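Local coordinates for STING-associated CdnE c-di-GMP synthase (Flavobacteriaceae, PDB 6WT8), which probably synthesises cyclic di-GMP, a nucleotide signal of a bacterial CBASS defence system that is paired with a STING receptor, at residues S48-E53 / K261-D266; R241-D246 / R252-I257. One frame throughout, in Å; residues are numbered along the deposited sequence.

Interaction 1 of 2, residues S48-E53 / K261-D266; sequences SIYIKE and KNIKYD
Tyr-50 reaches out from helix 46-56 and sets the end of its ring between two side chains of helix 253-266, Ile-263 and Asp-266, a worked example of one long aromatic residue joining helices whose backbones stay well apart. The axes of the short segments approach no closer than 11.1 Å and run at 113° to one another. The ring can cross this gap because its CG is anti to the backbone N (chi1 173°), which carries the phenol out from its own helix. Ile-263 meets it obliquely, neither squarely over the face nor at the edge. Its CD1 methyl lies 3.6 Å from Tyr-50 CE2, and the same CD1 is 3.3 Å from Tyr-50 OH, so one methyl lies against the CE2 side of the ring and its hydroxyl. The Asp-266 side chain points back against that of Tyr-50 and places OD2 at the ring edge, near the ring plane, while its carboxylate is turned 35° from the ring. Tyr-50 OH is 3.4 Å from Asp-266 OD2, a long, weak hydrogen bond at most; the proton has another acceptor within reach, so where it goes is left open. Away from the ring, a water accepts from Asn-262 ND2 at 2.9 Å and donates to Glu-53 O, a second link between the helices. Asn-262 ND2 also binds Ser-54 O. In the helical part of the fold, helix 5-16 adjoins this contact: Leu-8 and Val-12 pack on Tyr-50, while Arg-15 forms a salt bridge with Asp-266 OD1 and a hydrogen bond with Asn-262 OD1. Asp-266 is held mainly by the arginine, whose charge would favour its ionised form; the phenol thus bridges the helices chiefly by packing, and its weak approach to OD2 probably adds little.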
ATOM      1  N   SER A  48      24.296  -8.206  -6.585  1.00 16.68           N
ATOM      2  CA  SER A  48      23.140  -8.582  -7.409  1.00 16.95           C
ATOM      3  C   SER A  48      22.160  -9.452  -6.629  1.00 17.64           C
ATOM      4  O   SER A  48      20.938  -9.286  -6.743  1.00 18.29           O
ATOM      5  CB  SER A  48      23.596  -9.327  -8.650  1.00 18.83           C
ATOM      6  OG  SER A  48      22.440  -9.889  -9.248  1.00 23.14           O
ATOM      7  N   ILE A  49      22.664 -10.431  -5.870  1.00 16.83           N
ATOM      8  CA  ILE A  49      21.742 -11.260  -5.084  1.00 15.59           C
ATOM      9  C   ILE A  49      20.968 -10.424  -4.073  1.00 18.16           C
ATOM     10  O   ILE A  49      19.759 -10.620  -3.854  1.00 16.19           O
ATOM     11  CB  ILE A  49      22.528 -12.398  -4.408  1.00 16.64           C
ATOM     12  CG1 ILE A  49      23.087 -13.307  -5.485  1.00 19.80           C
ATOM     13  CG2 ILE A  49      21.651 -13.180  -3.476  1.00 17.93           C
ATOM     14  CD1 ILE A  49      24.146 -14.257  -4.892  1.00 20.21           C
ATOM     15  N   TYR A  50      21.652  -9.485  -3.424  1.00 17.50           N
ATOM     16  CA  TYR A  50      20.952  -8.587  -2.511  1.00 17.02           C
ATOM     17  C   TYR A  50      19.841  -7.833  -3.233  1.00 14.49           C
ATOM     18  O   TYR A  50      18.732  -7.689  -2.701  1.00 14.31           O
ATOM     19  CB  TYR A  50      21.943  -7.601  -1.905  1.00 17.80           C
ATOM     20  CG  TYR A  50      21.296  -6.510  -1.066  1.00 17.06           C
ATOM     21  CD1 TYR A  50      20.549  -6.822   0.064  1.00 16.28           C
ATOM     22  CD2 TYR A  50      21.437  -5.182  -1.430  1.00 22.76           C
ATOM     23  CE1 TYR A  50      19.917  -5.788   0.876  1.00 20.58           C
ATOM     24  CE2 TYR A  50      20.829  -4.152  -0.634  1.00 23.20           C
ATOM     25  CZ  TYR A  50      20.090  -4.474   0.484  1.00 23.48           C
ATOM     26  OH  TYR A  50      19.485  -3.511   1.309  1.00 26.85           O
ATOM     27  N   ILE A  51      20.171  -7.258  -4.381  1.00 15.21           N
ATOM     28  CA  ILE A  51      19.146  -6.530  -5.155  1.00 15.18           C
ATOM     29  C   ILE A  51      17.972  -7.450  -5.506  1.00 15.01           C
ATOM     30  O   ILE A  51      16.787  -7.084  -5.321  1.00 14.69           O
ATOM     31  CB  ILE A  51      19.777  -5.938  -6.421  1.00 14.69           C
ATOM     32  CG1 ILE A  51      20.807  -4.873  -6.056  1.00 16.13           C
ATOM     33  CG2 ILE A  51      18.686  -5.391  -7.364  1.00 16.49           C
ATOM     34  CD1 ILE A  51      21.732  -4.517  -7.218  1.00 15.88           C
ATOM     35  N   LYS A  52      18.281  -8.663  -5.980  1.00 15.13           N
ATOM     36  CA  LYS A  52      17.211  -9.591  -6.389  1.00 17.49           C
ATOM     37  C   LYS A  52      16.291  -9.913  -5.230  1.00 17.09           C
ATOM     38  O   LYS A  52      15.053  -9.928  -5.376  1.00 16.46           O
ATOM     39  CB  LYS A  52      17.807 -10.907  -6.925  1.00 17.04           C
ATOM     40  CG  LYS A  52      18.316 -10.768  -8.299  1.00 19.01           C
ATOM     41  CD  LYS A  52      18.705 -12.161  -8.877  1.00 19.53           C
ATOM     42  CE  LYS A  52      19.828 -12.813  -8.098  1.00 24.36           C
ATOM     43  NZ  LYS A  52      20.378 -14.077  -8.828  1.00 32.11           N
ATOM     44  N   GLU A  53      16.874 -10.258  -4.079  1.00 14.96           N
ATOM     45  CA  GLU A  53      16.050 -10.709  -2.969  1.00 15.61           C
ATOM     46  C   GLU A  53      15.309  -9.540  -2.346  1.00 14.98           C
ATOM     47  O   GLU A  53      14.188  -9.718  -1.847  1.00 15.98           O
ATOM     48  CB  GLU A  53      16.940 -11.473  -1.984  1.00 16.29           C
ATOM     49  CG  GLU A  53      17.428 -12.752  -2.735  1.00 17.62           C
ATOM     50  CD  GLU A  53      18.099 -13.795  -1.870  1.00 21.83           C
ATOM     51  OE1 GLU A  53      18.208 -13.566  -0.647  1.00 22.69           O
ATOM     52  OE2 GLU A  53      18.541 -14.847  -2.445  1.00 20.47           O
ATOM     53  N   LYS A 261      11.969  -0.030  -0.218  1.00 11.67           N
ATOM     54  CA  LYS A 261      11.591  -0.296   1.176  1.00 12.78           C
ATOM     55  C   LYS A 261      12.691  -1.059   1.900  1.00 11.48           C
ATOM     56  O   LYS A 261      13.020  -0.740   3.052  1.00 13.92           O
ATOM     57  CB  LYS A 261      10.275  -1.072   1.228  1.00 12.18           C
ATOM     58  CG  LYS A 261       9.043  -0.244   0.920  1.00 13.75           C
ATOM     59  CD  LYS A 261       7.826  -1.145   1.143  1.00 19.00           C
ATOM     60  CE  LYS A 261       6.563  -0.492   0.788  1.00 22.34           C
ATOM     61  NZ  LYS A 261       5.480  -1.401   1.380  1.00 17.18           N
ATOM     62  N   ASN A 262      13.312  -2.031   1.232  1.00 12.02           N
ATOM     63  CA  ASN A 262      14.397  -2.777   1.862  1.00 12.55           C
ATOM     64  C   ASN A 262      15.600  -1.877   2.088  1.00 15.60           C
ATOM     65  O   ASN A 262      16.266  -1.987   3.123  1.00 14.59           O
ATOM     66  CB  ASN A 262      14.788  -3.984   0.972  1.00 13.26           C
ATOM     67  CG  ASN A 262      13.963  -5.246   1.330  1.00 13.30           C
ATOM     68  OD1 ASN A 262      14.041  -5.717   2.466  1.00 15.72           O
ATOM     69  ND2 ASN A 262      13.150  -5.760   0.402  1.00 14.10           N
ATOM     70  N   ILE A 263      15.968  -1.066   1.087  1.00 12.93           N
ATOM     71  CA  ILE A 263      17.107  -0.153   1.273  1.00 12.18           C
ATOM     72  C   ILE A 263      16.842   0.770   2.455  1.00 14.31           C
ATOM     73  O   ILE A 263      17.717   0.994   3.292  1.00 15.29           O
ATOM     74  CB  ILE A 263      17.363   0.675   0.001  1.00 16.16           C
ATOM     75  CG1 ILE A 263      17.758  -0.212  -1.174  1.00 16.43           C
ATOM     76  CG2 ILE A 263      18.413   1.782   0.217  1.00 16.68           C
ATOM     77  CD1 ILE A 263      18.764  -1.230  -0.909  1.00 23.40           C
ATOM     78  N   LYS A 264      15.620   1.315   2.545  1.00 14.71           N
ATOM     79  CA  LYS A 264      15.342   2.210   3.672  1.00 14.08           C
ATOM     80  C   LYS A 264      15.470   1.478   5.017  1.00 12.47           C
ATOM     81  O   LYS A 264      16.014   2.016   6.020  1.00 16.30           O
ATOM     82  CB  LYS A 264      13.930   2.809   3.523  1.00 13.58           C
ATOM     83  CG  LYS A 264      13.760   3.996   4.495  1.00 15.03           C
ATOM     84  CD  LYS A 264      12.465   4.795   4.159  1.00 18.21           C
ATOM     85  CE  LYS A 264      11.207   4.008   4.537  1.00 19.59           C
ATOM     86  NZ  LYS A 264      10.854   4.159   6.017  1.00 20.38           N
ATOM     87  N   TYR A 265      14.975   0.245   5.062  1.00 14.00           N
ATOM     88  CA  TYR A 265      14.937  -0.527   6.288  1.00 12.69           C
ATOM     89  C   TYR A 265      16.344  -0.790   6.802  1.00 16.27           C
ATOM     90  O   TYR A 265      16.602  -0.630   7.990  1.00 20.10           O
ATOM     91  CB  TYR A 265      14.161  -1.834   6.036  1.00 16.40           C
ATOM     92  CG  TYR A 265      13.771  -2.558   7.311  1.00 17.51           C
ATOM     93  CD1 TYR A 265      14.651  -3.427   7.963  1.00 19.81           C
ATOM     94  CD2 TYR A 265      12.498  -2.372   7.845  1.00 21.50           C
ATOM     95  CE1 TYR A 265      14.250  -4.075   9.134  1.00 23.54           C
ATOM     96  CE2 TYR A 265      12.084  -3.046   9.019  1.00 22.45           C
ATOM     97  CZ  TYR A 265      12.975  -3.879   9.628  1.00 22.01           C
ATOM     98  OH  TYR A 265      12.590  -4.509  10.809  1.00 27.33           O
ATOM     99  N   ASP A 266      17.278  -1.078   5.887  1.00 16.52           N
ATOM    100  CA  ASP A 266      18.656  -1.426   6.241  1.00 18.61           C
ATOM    101  C   ASP A 266      19.565  -0.214   6.330  1.00 21.35           C
ATOM    102  O   ASP A 266      20.725  -0.347   6.742  1.00 25.03           O
ATOM    103  CB  ASP A 266      19.188  -2.423   5.197  1.00 18.55           C
ATOM    104  CG  ASP A 266      18.622  -3.844   5.396  1.00 23.33           C
ATOM    105  OD1 ASP A 266      18.325  -4.174   6.526  1.00 26.21           O
ATOM    106  OD2 ASP A 266      18.490  -4.548   4.372  1.00 29.55           O
TER
HETATM  107  O   HOH W   1      12.364  -8.592   0.192  1.00 18.43           O

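Interaction 2 of 2, residues R241-D246 / R252-I257; sequences RINVKD and RLKNMI
Asp-246 and Lys-254 engage each other along much of their length where two successive helices are fastened at their junction. Asp-246 OD1 accepts the backbone N-H of Lys-254 at 2.9 Å in a nearly straight bond (174°), met on the anti side of the carboxylate and tilted out of its plane. With CG anti to the backbone N (chi1 -175°), the Asp-246 carboxylate swings towards the start of helix 253-266, where its negative charge would probably be favourable beside the first-turn N-H groups. Farther out, Lys-254 NZ donates to Asn-243 OD1 at 2.8 Å, approaching from above the carbonyl plane, and Lys-254 NZ also binds the carbonyl of Thr-95.

Water adds to this. One molecule gives a proton to Asp-246 OD1 at 2.8 Å and takes one from Asn-255 N; another donates to Asn-243 O and accepts a weak bond from Lys-254 NZ.

The two helices, 235-248 and 253-266, follow each other through a short turn in the helical part of this CD-NTase, their local axes at 120°. Ser-249, in the turn, accepts the backbone N-H groups of Arg-252 and Leu-253 on its OG.

Packing contacts make up the rest. The Lys-254 and Asp-246 side chains cross at about a right angle, the methylenes of the extended lysine lying against the carboxylate, with Lys-254 CG 3.6 Å from Asp-246 CG. Among apolar groups, Leu-253 CD2 lies 3.8 Å from Lys-245 CB, on the near part of a lysine whose bent chain then turns off to Tyr-286, for a hydrogen bond to its carbonyl and a cation-pi contact. Deeper in, Ile-242 CG2 faces Ile-257 CD1 at 4.3 Å, and Cys-285 of helix 278-287 packs against both Leu-253 and Ile-257.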
ATOM      1  N   ARG A 241      -4.531   1.010  -8.042  1.00 13.34           N
ATOM      2  CA  ARG A 241      -3.643   1.721  -8.960  1.00 13.36           C
ATOM      3  C   ARG A 241      -2.247   1.089  -8.992  1.00 13.56           C
ATOM      4  O   ARG A 241      -1.641   1.019 -10.071  1.00 14.18           O
ATOM      5  CB  ARG A 241      -3.579   3.202  -8.576  1.00 14.07           C
ATOM      6  CG  ARG A 241      -4.818   3.981  -9.036  1.00 13.38           C
ATOM      7  CD  ARG A 241      -4.691   5.445  -8.558  1.00 14.26           C
ATOM      8  NE  ARG A 241      -5.856   6.146  -9.149  1.00 16.32           N
ATOM      9  CZ  ARG A 241      -6.157   7.423  -8.902  1.00 18.82           C
ATOM     10  NH1 ARG A 241      -5.427   8.177  -8.069  1.00 17.53           N
ATOM     11  NH2 ARG A 241      -7.228   7.952  -9.518  1.00 18.94           N
ATOM     12  N   ILE A 242      -1.718   0.666  -7.822  1.00 13.06           N
ATOM     13  CA  ILE A 242      -0.423  -0.023  -7.821  1.00 12.51           C
ATOM     14  C   ILE A 242      -0.516  -1.332  -8.601  1.00 13.87           C
ATOM     15  O   ILE A 242       0.377  -1.661  -9.408  1.00 14.15           O
ATOM     16  CB  ILE A 242       0.066  -0.217  -6.381  1.00 11.42           C
ATOM     17  CG1 ILE A 242       0.476   1.167  -5.854  1.00 13.09           C
ATOM     18  CG2 ILE A 242       1.234  -1.197  -6.339  1.00 14.48           C
ATOM     19  CD1 ILE A 242       0.609   1.133  -4.288  1.00 17.29           C
ATOM     20  N   ASN A 243      -1.592  -2.096  -8.391  1.00 13.72           N
ATOM     21  CA  ASN A 243      -1.709  -3.367  -9.114  1.00 13.76           C
ATOM     22  C   ASN A 243      -1.814  -3.142 -10.620  1.00 15.22           C
ATOM     23  O   ASN A 243      -1.165  -3.841 -11.427  1.00 16.74           O
ATOM     24  CB  ASN A 243      -2.894  -4.156  -8.563  1.00 14.98           C
ATOM     25  CG  ASN A 243      -2.576  -4.804  -7.219  1.00 15.71           C
ATOM     26  OD1 ASN A 243      -1.399  -4.966  -6.851  1.00 18.50           O
ATOM     27  ND2 ASN A 243      -3.629  -5.158  -6.452  1.00 20.83           N
ATOM     28  N   VAL A 244      -2.579  -2.125 -11.034  1.00 14.71           N
ATOM     29  CA  VAL A 244      -2.725  -1.847 -12.464  1.00 17.09           C
ATOM     30  C   VAL A 244      -1.425  -1.345 -13.065  1.00 15.52           C
ATOM     31  O   VAL A 244      -0.998  -1.802 -14.133  1.00 16.71           O
ATOM     32  CB  VAL A 244      -3.852  -0.823 -12.666  1.00 15.17           C
ATOM     33  CG1 VAL A 244      -3.728  -0.218 -14.015  1.00 16.71           C
ATOM     34  CG2 VAL A 244      -5.116  -1.502 -12.475  1.00 16.38           C
ATOM     35  N   LYS A 245      -0.748  -0.386 -12.398  1.00 12.76           N
ATOM     36  CA  LYS A 245       0.457   0.109 -13.006  1.00 12.86           C
ATOM     37  C   LYS A 245       1.586  -0.926 -12.988  1.00 13.10           C
ATOM     38  O   LYS A 245       2.430  -0.918 -13.887  1.00 14.90           O
ATOM     39  CB  LYS A 245       0.861   1.436 -12.339  1.00 15.82           C
ATOM     40  CG  LYS A 245       1.933   2.084 -13.190  1.00 19.22           C
ATOM     41  CD  LYS A 245       2.424   3.417 -12.715  1.00 25.41           C
ATOM     42  CE  LYS A 245       1.807   4.598 -13.374  1.00 35.42           C
ATOM     43  NZ  LYS A 245       3.009   5.500 -13.726  1.00 36.91           N
ATOM     44  N   ASP A 246       1.554  -1.886 -12.038  1.00 13.69           N
ATOM     45  CA  ASP A 246       2.553  -2.944 -12.102  1.00 14.43           C
ATOM     46  C   ASP A 246       2.370  -3.741 -13.389  1.00 15.10           C
ATOM     47  O   ASP A 246       3.353  -4.074 -14.064  1.00 14.65           O
ATOM     48  CB  ASP A 246       2.449  -3.863 -10.881  1.00 13.65           C
ATOM     49  CG  ASP A 246       3.584  -4.902 -10.872  1.00 15.24           C
ATOM     50  OD1 ASP A 246       4.752  -4.507 -10.703  1.00 14.82           O
ATOM     51  OD2 ASP A 246       3.353  -6.094 -11.104  1.00 18.47           O
ATOM     52  N   ARG A 252       7.388  -4.611 -13.230  1.00 13.76           N
ATOM     53  CA  ARG A 252       8.592  -4.035 -12.622  1.00 16.18           C
ATOM     54  C   ARG A 252       8.313  -3.070 -11.476  1.00 14.00           C
ATOM     55  O   ARG A 252       9.225  -2.871 -10.626  1.00 15.24           O
ATOM     56  CB  ARG A 252       9.429  -3.305 -13.678  1.00 14.90           C
ATOM     57  CG  ARG A 252      10.288  -4.356 -14.476  1.00 16.23           C
ATOM     58  CD  ARG A 252      10.325  -3.991 -15.885  1.00 16.02           C
ATOM     59  NE  ARG A 252      11.347  -4.682 -16.656  1.00 13.22           N
ATOM     60  CZ  ARG A 252      11.103  -5.718 -17.487  1.00 13.49           C
ATOM     61  NH1 ARG A 252       9.909  -6.304 -17.509  1.00 15.09           N
ATOM     62  NH2 ARG A 252      12.092  -6.182 -18.272  1.00 15.07           N
ATOM     63  N   LEU A 253       7.138  -2.432 -11.438  1.00 14.73           N
ATOM     64  CA  LEU A 253       6.894  -1.379 -10.438  1.00 13.23           C
ATOM     65  C   LEU A 253       7.014  -1.936  -9.031  1.00 13.69           C
ATOM     66  O   LEU A 253       7.665  -1.322  -8.170  1.00 14.14           O
ATOM     67  CB  LEU A 253       5.489  -0.780 -10.640  1.00 12.73           C
ATOM     68  CG  LEU A 253       5.018   0.127  -9.501  1.00 13.21           C
ATOM     69  CD1 LEU A 253       5.916   1.354  -9.460  1.00 15.68           C
ATOM     70  CD2 LEU A 253       3.558   0.529  -9.754  1.00 15.83           C
ATOM     71  N   LYS A 254       6.373  -3.058  -8.759  1.00 12.23           N
ATOM     72  CA  LYS A 254       6.427  -3.604  -7.388  1.00 11.79           C
ATOM     73  C   LYS A 254       7.844  -3.995  -6.989  1.00 13.77           C
ATOM     74  O   LYS A 254       8.220  -3.840  -5.801  1.00 13.16           O
ATOM     75  CB  LYS A 254       5.514  -4.813  -7.236  1.00 11.46           C
ATOM     76  CG  LYS A 254       4.041  -4.381  -7.308  1.00 13.03           C
ATOM     77  CD  LYS A 254       3.159  -5.668  -7.203  1.00 14.03           C
ATOM     78  CE  LYS A 254       1.705  -5.382  -7.439  1.00 13.72           C
ATOM     79  NZ  LYS A 254       0.851  -6.575  -7.126  1.00 17.04           N
ATOM     80  N   ASN A 255       8.648  -4.484  -7.935  1.00 14.36           N
ATOM     81  CA  ASN A 255      10.033  -4.796  -7.604  1.00 13.30           C
ATOM     82  C   ASN A 255      10.775  -3.539  -7.154  1.00 13.49           C
ATOM     83  O   ASN A 255      11.539  -3.576  -6.172  1.00 14.68           O
ATOM     84  CB  ASN A 255      10.731  -5.420  -8.822  1.00 17.00           C
ATOM     85  CG  ASN A 255      10.151  -6.771  -9.183  1.00 18.42           C
ATOM     86  OD1 ASN A 255       9.696  -7.530  -8.309  1.00 20.00           O
ATOM     87  ND2 ASN A 255      10.248  -7.125 -10.466  1.00 18.73           N
HETATM   88  N   MSE A 256      10.494  -2.390  -7.797  1.00 12.57           N
HETATM   89  CA  MSE A 256      11.149  -1.122  -7.381  1.00 11.89           C
HETATM   90  C   MSE A 256      10.659  -0.708  -5.997  1.00 12.64           C
HETATM   91  O   MSE A 256      11.469  -0.249  -5.150  1.00 13.59           O
HETATM   92  CB  MSE A 256      10.908   0.033  -8.370  1.00 16.60           C
HETATM   93  CG  MSE A 256      11.659  -0.268  -9.636  1.00 15.65           C
HETATM   94 SE   MSE A 256      11.702   1.338 -10.858  1.00 29.74          SE
HETATM   95  CE  MSE A 256       9.762   1.863 -10.755  1.00 18.15           C
ATOM     96  N   ILE A 257       9.359  -0.870  -5.730  1.00 12.62           N
ATOM     97  CA  ILE A 257       8.838  -0.458  -4.420  1.00 12.04           C
ATOM     98  C   ILE A 257       9.494  -1.282  -3.313  1.00 10.24           C
ATOM     99  O   ILE A 257       9.941  -0.744  -2.270  1.00 13.41           O
ATOM    100  CB  ILE A 257       7.319  -0.630  -4.417  1.00 11.40           C
ATOM    101  CG1 ILE A 257       6.716   0.505  -5.262  1.00 13.18           C
ATOM    102  CG2 ILE A 257       6.751  -0.548  -2.944  1.00 12.33           C
ATOM    103  CD1 ILE A 257       5.221   0.349  -5.558  1.00 12.84           C
TER
HETATM  104  O   HOH W   2      -0.579  -6.366 -10.098  1.00 25.45           O
HETATM  105  O   HOH W   3       7.088  -5.936 -10.022  1.00 16.35           O

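From the N terminus, the chain passes through helix 5-16 and reaches helix 46-56, the first side of interaction 1. It then runs through the mixed sheet and its helices before helix 235-248 supplies the first side of interaction 2. A short turn leads into helix 253-266, whose beginning closes interaction 2 across only five residues. The end of the same helix closes interaction 1 across 207 residues, so the short closure lies wholly within the long one. Their centres are 16 Å apart. Helix 253-266 is thus held at its start by its sequence neighbour and near its end by an N-terminal helix, tying sequence-distant parts of the helical region together.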